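Local coordinates for protein 3-oxo-glucose-6-phosphate:glutamate aminotransferase (Bacillus subtilis subsp. subtilis, PDB 4K2M) that catalyses the reversible, pyridoxal phosphate-dependent transfer of an amino group from glutamate to 3-dehydroglucose 6-phosphate, giving kanosamine 6-phosphate for antibiotic biosynthesis, at residues K62-S67 against T422-D427; E371-Q376 against Q426-E431. One frame throughout, in Å; residues are numbered along the deposited sequence. Where two conformers were deposited one is given.

Contact 1: residues K62-S67 against T422-D427; sequences KNREIS and TLEEQD
Arg64 grips Glu424 side-on: NE and NH2 both point at the same carboxylate oxygen, Glu424 OE2, with NE 2.8 Å from OE2 in a fairly straight bond (156°), a worked example of a loop arginine meeting a helix start. OE2 lies in the guanidinium plane and receives NE on its anti lone pair, while the two flat groups stand 73° apart. A bend at chi3 of Arg64 (69°) turns the guanidinium across the glutamate, and NH2 adds a weak bond to Thr422 OG1 at 3.3 Å. Ile66 CD1 of the same loop lies against one guanidinium face, offset toward its rim, and also packs on Glu424 CG at 3.8 Å.

The second shell fixes these acceptors. Thr422 and Glu425 form a capping box: Glu425 N donates to Thr422 OG1, and Thr422 N returns a bond to Glu425 OE1, an oxygen that Arg76 also engages. Glu424 OE1 takes the backbone N-H of Gln61. A water bridges Lys62 O and Asp427 OD2, the latter also bonded to Tyr60. The contact thus lays the loop between helices 53-57 and 80-93, part of the N-terminal domain, over the first turn of helix 423-441, whose Leu423 packs on helix 312-329.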
ATOM      1  N   LYS A  62      21.516 -25.142  25.087  1.00 18.69           N
ATOM      2  CA  LYS A  62      20.778 -25.240  26.345  1.00 23.93           C
ATOM      3  C   LYS A  62      21.448 -24.427  27.452  1.00 27.01           C
ATOM      4  O   LYS A  62      20.788 -23.892  28.343  1.00 23.82           O
ATOM      5  CB  LYS A  62      20.651 -26.709  26.760  1.00 24.28           C
ATOM      6  CG  LYS A  62      19.917 -26.905  28.078  1.00 31.11           C
ATOM      7  CD  LYS A  62      19.446 -28.338  28.289  1.00 42.70           C
ATOM      8  CE  LYS A  62      20.473 -29.180  29.040  1.00 34.79           C
ATOM      9  NZ  LYS A  62      21.525 -29.742  28.145  1.00 53.13           N
ATOM     10  N   ASN A  63      22.770 -24.332  27.377  1.00 19.87           N
ATOM     11  CA  ASN A  63      23.558 -23.634  28.391  1.00 24.54           C
ATOM     12  C   ASN A  63      23.737 -22.142  28.145  1.00 29.09           C
ATOM     13  O   ASN A  63      24.523 -21.495  28.835  1.00 21.17           O
ATOM     14  CB  ASN A  63      24.945 -24.275  28.521  1.00 19.86           C
ATOM     15  CG  ASN A  63      25.697 -24.325  27.191  1.00 29.81           C
ATOM     16  OD1 ASN A  63      25.105 -24.570  26.131  1.00 25.01           O
ATOM     17  ND2 ASN A  63      27.019 -24.141  27.251  1.00 19.06           N
ATOM     18  N   ARG A  64      23.035 -21.584  27.163  1.00 22.18           N
ATOM     19  CA  ARG A  64      23.170 -20.157  26.922  1.00 24.43           C
ATOM     20  C   ARG A  64      22.228 -19.470  27.895  1.00 21.60           C
ATOM     21  O   ARG A  64      21.031 -19.777  27.931  1.00 19.93           O
ATOM     22  CB  ARG A  64      22.822 -19.801  25.476  1.00 22.69           C
ATOM     23  CG  ARG A  64      22.988 -18.331  25.153  1.00 22.38           C
ATOM     24  CD  ARG A  64      22.802 -18.058  23.670  1.00 20.99           C
ATOM     25  NE  ARG A  64      21.419 -18.236  23.223  1.00 21.83           N
ATOM     26  CZ  ARG A  64      20.526 -17.253  23.159  1.00 23.87           C
ATOM     27  NH1 ARG A  64      20.867 -16.020  23.541  1.00 18.99           N
ATOM     28  NH2 ARG A  64      19.288 -17.503  22.727  1.00 20.70           N
ATOM     29  N   GLU A  65      22.763 -18.569  28.709  1.00 25.90           N
ATOM     30  CA  GLU A  65      21.924 -17.922  29.700  1.00 29.21           C
ATOM     31  C   GLU A  65      20.928 -16.998  29.028  1.00 21.09           C
ATOM     32  O   GLU A  65      21.284 -16.190  28.165  1.00 20.80           O
ATOM     33  CB  GLU A  65      22.739 -17.136  30.721  1.00 31.71           C
ATOM     34  CG  GLU A  65      21.869 -16.628  31.870  1.00 38.51           C
ATOM     35  CD  GLU A  65      22.672 -15.982  32.977  1.00 42.89           C
ATOM     36  OE1 GLU A  65      23.494 -15.085  32.674  1.00 32.15           O
ATOM     37  OE2 GLU A  65      22.468 -16.381  34.148  1.00 36.17           O
ATOM     38  N   ILE A  66      19.677 -17.133  29.439  1.00 24.09           N
ATOM     39  CA  ILE A  66      18.609 -16.301  28.926  1.00 17.21           C
ATOM     40  C   ILE A  66      18.075 -15.500  30.107  1.00 19.84           C
ATOM     41  O   ILE A  66      17.612 -16.094  31.080  1.00 20.76           O
ATOM     42  CB  ILE A  66      17.473 -17.175  28.383  1.00 19.55           C
ATOM     43  CG1 ILE A  66      17.994 -18.133  27.301  1.00 21.69           C
ATOM     44  CG2 ILE A  66      16.346 -16.297  27.859  1.00 18.58           C
ATOM     45  CD1 ILE A  66      18.704 -17.431  26.166  1.00 20.23           C
ATOM     46  N   SER A  67      18.154 -14.168  30.036  1.00 23.80           N
ATOM     47  CA  SER A  67      17.612 -13.321  31.103  1.00 28.36           C
ATOM     48  C   SER A  67      16.325 -12.614  30.684  1.00 25.42           C
ATOM     49  O   SER A  67      15.575 -12.102  31.527  1.00 22.07           O
ATOM     50  CB  SER A  67      18.641 -12.286  31.549  1.00 29.17           C
ATOM     51  OG  SER A  67      18.835 -11.307  30.548  1.00 36.89           O
ATOM     52  N   THR A 422      14.588 -19.342  19.716  1.00 12.92           N
ATOM     53  CA  THR A 422      15.526 -20.404  20.089  1.00 13.79           C
ATOM     54  C   THR A 422      14.879 -21.349  21.077  1.00 12.10           C
ATOM     55  O   THR A 422      13.973 -20.966  21.820  1.00 12.62           O
ATOM     56  CB  THR A 422      16.853 -19.865  20.676  1.00 15.64           C
ATOM     57  OG1 THR A 422      16.592 -19.164  21.897  1.00 14.88           O
ATOM     58  CG2 THR A 422      17.545 -18.934  19.702  1.00 15.09           C
ATOM     59  N   LEU A 423      15.345 -22.592  21.099  1.00 14.37           N
ATOM     60  CA  LEU A 423      14.781 -23.561  22.030  1.00 11.75           C
ATOM     61  C   LEU A 423      15.173 -23.233  23.463  1.00 10.55           C
ATOM     62  O   LEU A 423      14.417 -23.500  24.393  1.00 15.25           O
ATOM     63  CB  LEU A 423      15.222 -24.971  21.673  1.00 14.34           C
ATOM     64  CG  LEU A 423      14.859 -25.417  20.270  1.00 13.97           C
ATOM     65  CD1 LEU A 423      15.292 -26.876  20.071  1.00 15.25           C
ATOM     66  CD2 LEU A 423      13.371 -25.269  20.022  1.00 13.79           C
ATOM     67  N   GLU A 424      16.345 -22.636  23.650  1.00 13.37           N
ATOM     68  CA  GLU A 424      16.737 -22.227  24.996  1.00 15.05           C
ATOM     69  C   GLU A 424      15.862 -21.088  25.549  1.00 14.43           C
ATOM     70  O   GLU A 424      15.552 -21.057  26.742  1.00 14.57           O
ATOM     71  CB  GLU A 424      18.236 -21.890  25.074  1.00 16.37           C
ATOM     72  CG  GLU A 424      18.701 -20.729  24.196  1.00 13.58           C
ATOM     73  CD  GLU A 424      19.252 -21.188  22.842  1.00 12.81           C
ATOM     74  OE1 GLU A 424      18.919 -22.310  22.400  1.00 16.05           O
ATOM     75  OE2 GLU A 424      20.014 -20.416  22.219  1.00 16.37           O
ATOM     76  N   GLU A 425      15.433 -20.165  24.692  1.00 12.09           N
ATOM     77  CA  GLU A 425      14.415 -19.204  25.117  1.00 14.79           C
ATOM     78  C   GLU A 425      13.105 -19.914  25.436  1.00 12.92           C
ATOM     79  O   GLU A 425      12.426 -19.586  26.414  1.00 15.41           O
ATOM     80  CB  GLU A 425      14.157 -18.177  24.028  1.00 13.19           C
ATOM     81  CG  GLU A 425      15.231 -17.134  23.847  1.00 16.30           C
ATOM     82  CD  GLU A 425      15.023 -16.357  22.558  1.00 17.83           C
ATOM     83  OE1 GLU A 425      15.220 -16.935  21.462  1.00 16.39           O
ATOM     84  OE2 GLU A 425      14.651 -15.170  22.637  1.00 14.37           O
ATOM     85  N   GLN A 426      12.721 -20.867  24.585  1.00 13.03           N
ATOM     86  CA  GLN A 426      11.487 -21.597  24.826  1.00 14.26           C
ATOM     87  C   GLN A 426      11.552 -22.348  26.163  1.00 16.04           C
ATOM     88  O   GLN A 426      10.558 -22.377  26.898  1.00 13.71           O
ATOM     89  CB  GLN A 426      11.162 -22.556  23.678  1.00 14.17           C
ATOM     90  CG  GLN A 426       9.784 -23.174  23.815  1.00 13.38           C
ATOM     91  CD  GLN A 426       9.488 -24.171  22.722  1.00 15.40           C
ATOM     92  OE1 GLN A 426      10.324 -25.007  22.394  1.00 16.32           O
ATOM     93  NE2 GLN A 426       8.298 -24.081  22.140  1.00 13.95           N
ATOM     94  N   ASP A 427      12.713 -22.924  26.483  1.00 14.85           N
ATOM     95  CA  ASP A 427      12.920 -23.553  27.796  1.00 15.87           C
ATOM     96  C   ASP A 427      12.563 -22.595  28.926  1.00 17.59           C
ATOM     97  O   ASP A 427      11.890 -22.977  29.889  1.00 17.16           O
ATOM     98  CB  ASP A 427      14.384 -24.005  27.987  1.00 12.83           C
ATOM     99  CG  ASP A 427      14.779 -25.157  27.079  1.00 17.01           C
ATOM    100  OD1 ASP A 427      13.877 -25.842  26.542  1.00 19.36           O
ATOM    101  OD2 ASP A 427      16.006 -25.382  26.925  1.00 18.79           O
TER
HETATM  102  O   HOH W   1      17.826 -24.266  28.532  1.00 31.21           O

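Contact 2: residues E371-Q376 against Q426-E431; sequences EDFGVQ and QDRVME
Arg428 reaches from helix 423-441 to the C-terminal end of helix 362-373, where its guanidinium donates to the backbone carbonyl of Phe373; both helices belong to the aminotransferase part of this fold type I (aspartate aminotransferase-like) enzyme. The pair illustrates how a helix end offers backbone acceptors to a side chain arriving from outside. The arginine starts with CG anti to the backbone N (chi1 -173°) and runs extended to NE, a reach that brings the guanidinium edge up to the carbonyl. NE makes a nearly straight bond (164°) to Phe373 O, in the carbonyl plane and on a lone pair of the oxygen. Arg428 NH2 makes a weak bond to Phe373 O at 3.4 Å. The partial negative charge expected at a helix end would probably strengthen the attraction.

The phenylalanine ring does not stack on the guanidinium. The two planes are 76° apart, and Arg428 NH2 comes to the ring's edge, near its plane, 3.8 Å from Phe373 CD1. One ring face is instead covered by Asp372 CB of its own helix, and the ring also meets His435 edge-to-face. Gly374, with positive phi, then turns the chain out of the helix and lets Val375 follow with its side chain directed at helix 423-441.

Val375 divides its two methyls between neighbouring residues of that helix. CG2 lies against the aliphatic start of Arg428, 4.1 Å from Arg428 CG, while the two valine side chains cross at about a right angle, with Val375 CG1 3.9 Å from Val429 CG2.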
ATOM      1  N   GLU A 371       8.082  -9.922  35.211  1.00 23.13           N
ATOM      2  CA  GLU A 371       8.868  -9.382  36.323  1.00 23.10           C
ATOM      3  C   GLU A 371       9.880 -10.378  36.882  1.00 21.22           C
ATOM      4  O   GLU A 371      11.036 -10.019  37.137  1.00 25.64           O
ATOM      5  CB  GLU A 371       7.942  -8.914  37.446  1.00 24.54           C
ATOM      6  CG  GLU A 371       7.155  -7.668  37.118  1.00 28.25           C
ATOM      7  CD  GLU A 371       6.315  -7.195  38.298  1.00 54.55           C
ATOM      8  OE1 GLU A 371       6.194  -7.958  39.285  1.00 47.75           O
ATOM      9  OE2 GLU A 371       5.781  -6.065  38.237  1.00 56.64           O
ATOM     10  N   ASP A 372       9.458 -11.627  37.068  1.00 18.30           N
ATOM     11  CA  ASP A 372      10.309 -12.603  37.729  1.00 22.65           C
ATOM     12  C   ASP A 372      11.263 -13.282  36.762  1.00 21.88           C
ATOM     13  O   ASP A 372      12.365 -13.679  37.151  1.00 21.75           O
ATOM     14  CB  ASP A 372       9.466 -13.650  38.464  1.00 22.40           C
ATOM     15  CG  ASP A 372       8.649 -13.055  39.603  1.00 36.27           C
ATOM     16  OD1 ASP A 372       8.999 -11.958  40.078  1.00 31.41           O
ATOM     17  OD2 ASP A 372       7.654 -13.687  40.018  1.00 40.51           O
ATOM     18  N   PHE A 373      10.857 -13.413  35.501  1.00 19.36           N
ATOM     19  CA  PHE A 373      11.687 -14.172  34.570  1.00 17.94           C
ATOM     20  C   PHE A 373      12.001 -13.500  33.244  1.00 17.99           C
ATOM     21  O   PHE A 373      12.703 -14.079  32.413  1.00 20.92           O
ATOM     22  CB  PHE A 373      11.078 -15.557  34.333  1.00 15.09           C
ATOM     23  CG  PHE A 373      10.821 -16.312  35.595  1.00 19.35           C
ATOM     24  CD1 PHE A 373      11.877 -16.692  36.417  1.00 28.61           C
ATOM     25  CD2 PHE A 373       9.532 -16.623  35.980  1.00 19.33           C
ATOM     26  CE1 PHE A 373      11.639 -17.384  37.598  1.00 23.26           C
ATOM     27  CE2 PHE A 373       9.287 -17.318  37.153  1.00 25.22           C
ATOM     28  CZ  PHE A 373      10.348 -17.703  37.962  1.00 26.00           C
ATOM     29  N   GLY A 374      11.511 -12.280  33.057  1.00 15.82           N
ATOM     30  CA  GLY A 374      11.796 -11.534  31.842  1.00 17.38           C
ATOM     31  C   GLY A 374      11.112 -12.145  30.625  1.00 12.87           C
ATOM     32  O   GLY A 374      11.488 -11.860  29.478  1.00 18.11           O
ATOM     33  N   VAL A 375      10.100 -12.969  30.872  1.00 12.99           N
ATOM     34  CA  VAL A 375       9.361 -13.624  29.784  1.00 13.05           C
ATOM     35  C   VAL A 375       8.147 -12.800  29.369  1.00 22.92           C
ATOM     36  O   VAL A 375       7.219 -12.618  30.156  1.00 17.94           O
ATOM     37  CB  VAL A 375       8.905 -15.034  30.204  1.00 18.43           C
ATOM     38  CG1 VAL A 375       7.973 -15.645  29.153  1.00 16.54           C
ATOM     39  CG2 VAL A 375      10.122 -15.934  30.406  1.00 17.70           C
ATOM     40  N   GLN A 376       8.150 -12.316  28.126  1.00 15.07           N
ATOM     41  CA  GLN A 376       7.045 -11.499  27.617  1.00 15.71           C
ATOM     42  C   GLN A 376       6.019 -12.358  26.884  1.00 16.17           C
ATOM     43  O   GLN A 376       6.363 -13.195  26.044  1.00 19.37           O
ATOM     44  CB  GLN A 376       7.592 -10.394  26.696  1.00 25.55           C
ATOM     45  CG  GLN A 376       6.523  -9.592  25.961  1.00 30.77           C
ATOM     46  CD  GLN A 376       7.088  -8.440  25.123  1.00 56.47           C
ATOM     47  OE1 GLN A 376       8.044  -8.607  24.353  1.00 22.07           O
ATOM     48  NE2 GLN A 376       6.485  -7.262  25.269  1.00 37.87           N
ATOM     49  N   GLN A 426      12.721 -20.867  24.585  1.00 13.03           N
ATOM     50  CA  GLN A 426      11.487 -21.597  24.826  1.00 14.26           C
ATOM     51  C   GLN A 426      11.552 -22.348  26.163  1.00 16.04           C
ATOM     52  O   GLN A 426      10.558 -22.377  26.898  1.00 13.71           O
ATOM     53  CB  GLN A 426      11.162 -22.556  23.678  1.00 14.17           C
ATOM     54  CG  GLN A 426       9.784 -23.174  23.815  1.00 13.38           C
ATOM     55  CD  GLN A 426       9.488 -24.171  22.722  1.00 15.40           C
ATOM     56  OE1 GLN A 426      10.324 -25.007  22.394  1.00 16.32           O
ATOM     57  NE2 GLN A 426       8.298 -24.081  22.140  1.00 13.95           N
ATOM     58  N   ASP A 427      12.713 -22.924  26.483  1.00 14.85           N
ATOM     59  CA  ASP A 427      12.920 -23.553  27.796  1.00 15.87           C
ATOM     60  C   ASP A 427      12.563 -22.595  28.926  1.00 17.59           C
ATOM     61  O   ASP A 427      11.890 -22.977  29.889  1.00 17.16           O
ATOM     62  CB  ASP A 427      14.384 -24.005  27.987  1.00 12.83           C
ATOM     63  CG  ASP A 427      14.779 -25.157  27.079  1.00 17.01           C
ATOM     64  OD1 ASP A 427      13.877 -25.842  26.542  1.00 19.36           O
ATOM     65  OD2 ASP A 427      16.006 -25.382  26.925  1.00 18.79           O
ATOM     66  N   ARG A 428      13.018 -21.351  28.821  1.00 15.17           N
ATOM     67  CA  ARG A 428      12.763 -20.390  29.881  1.00 15.26           C
ATOM     68  C   ARG A 428      11.290 -20.014  29.980  1.00 16.03           C
ATOM     69  O   ARG A 428      10.747 -19.867  31.084  1.00 18.34           O
ATOM     70  CB  ARG A 428      13.623 -19.130  29.712  1.00 15.66           C
ATOM     71  CG  ARG A 428      13.485 -18.176  30.908  1.00 21.61           C
ATOM     72  CD  ARG A 428      14.571 -17.121  30.957  1.00 36.19           C
ATOM     73  NE  ARG A 428      14.468 -16.283  32.154  1.00 23.80           N
ATOM     74  CZ  ARG A 428      15.049 -16.563  33.319  1.00 34.12           C
ATOM     75  NH1 ARG A 428      15.776 -17.666  33.456  1.00 28.57           N
ATOM     76  NH2 ARG A 428      14.904 -15.740  34.349  1.00 27.74           N
ATOM     77  N   VAL A 429      10.630 -19.876  28.829  1.00 14.54           N
ATOM     78  CA  VAL A 429       9.193 -19.618  28.817  1.00 12.96           C
ATOM     79  C   VAL A 429       8.462 -20.711  29.575  1.00 14.36           C
ATOM     80  O   VAL A 429       7.589 -20.443  30.405  1.00 17.94           O
ATOM     81  CB  VAL A 429       8.636 -19.560  27.381  1.00 14.87           C
ATOM     82  CG1 VAL A 429       7.094 -19.451  27.413  1.00 14.31           C
ATOM     83  CG2 VAL A 429       9.234 -18.385  26.635  1.00 12.85           C
ATOM     84  N   MET A 430       8.829 -21.952  29.284  1.00 13.74           N
ATOM     85  CA  MET A 430       8.124 -23.095  29.835  1.00 17.57           C
ATOM     86  C   MET A 430       8.400 -23.286  31.319  1.00 17.15           C
ATOM     87  O   MET A 430       7.485 -23.554  32.091  1.00 20.27           O
ATOM     88  CB  MET A 430       8.470 -24.353  29.042  1.00 18.24           C
ATOM     89  CG  MET A 430       7.874 -24.309  27.639  1.00 15.90           C
ATOM     90  SD  MET A 430       8.102 -25.818  26.713  1.00 20.04           S
ATOM     91  CE  MET A 430       9.888 -25.927  26.651  1.00 17.12           C
ATOM     92  N   GLU A 431       9.659 -23.139  31.715  0.55 20.10           N
ATOM     93  CA  GLU A 431      10.004 -23.259  33.125  0.55 24.26           C
ATOM     94  C   GLU A 431       9.356 -22.139  33.933  0.55 23.57           C
ATOM     95  O   GLU A 431       8.858 -22.368  35.033  0.55 23.48           O
ATOM     96  CB  GLU A 431      11.519 -23.268  33.300  0.55 21.41           C
ATOM     97  CG  GLU A 431      12.179 -24.439  32.588  0.55 30.28           C
ATOM     98  CD  GLU A 431      13.667 -24.504  32.825  0.55 42.27           C
ATOM     99  OE1 GLU A 431      14.422 -24.643  31.834  0.55 34.68           O
ATOM    100  OE2 GLU A 431      14.078 -24.426  34.004  0.55 43.92           O
TER

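How the contacts relate
Both contacts use helix 423-441, their segments overlapping at Gln426 and Asp427, though Asp427 takes part in contact 1 alone; their centres lie about 9 Å apart, away from the cofactor and substrate sites. Each is partly buried: contact 1 sets buried Glu424 and Glu425 against exposed Lys62, contact 2 buried Val375 and Val429 beside partly exposed Arg428 and Phe373. Contact 1 joins the N-terminal domain to the helix start through a salt bridge and a bridging water, beside a capping box. Contact 2, one turn on, stays within the aminotransferase part: there the arginine belongs to the helix, its acceptor is an uncharged backbone oxygen, and a valine pair adds apolar packing. The two meet where Ile66 O packs 3.2 Å from Arg428 CD.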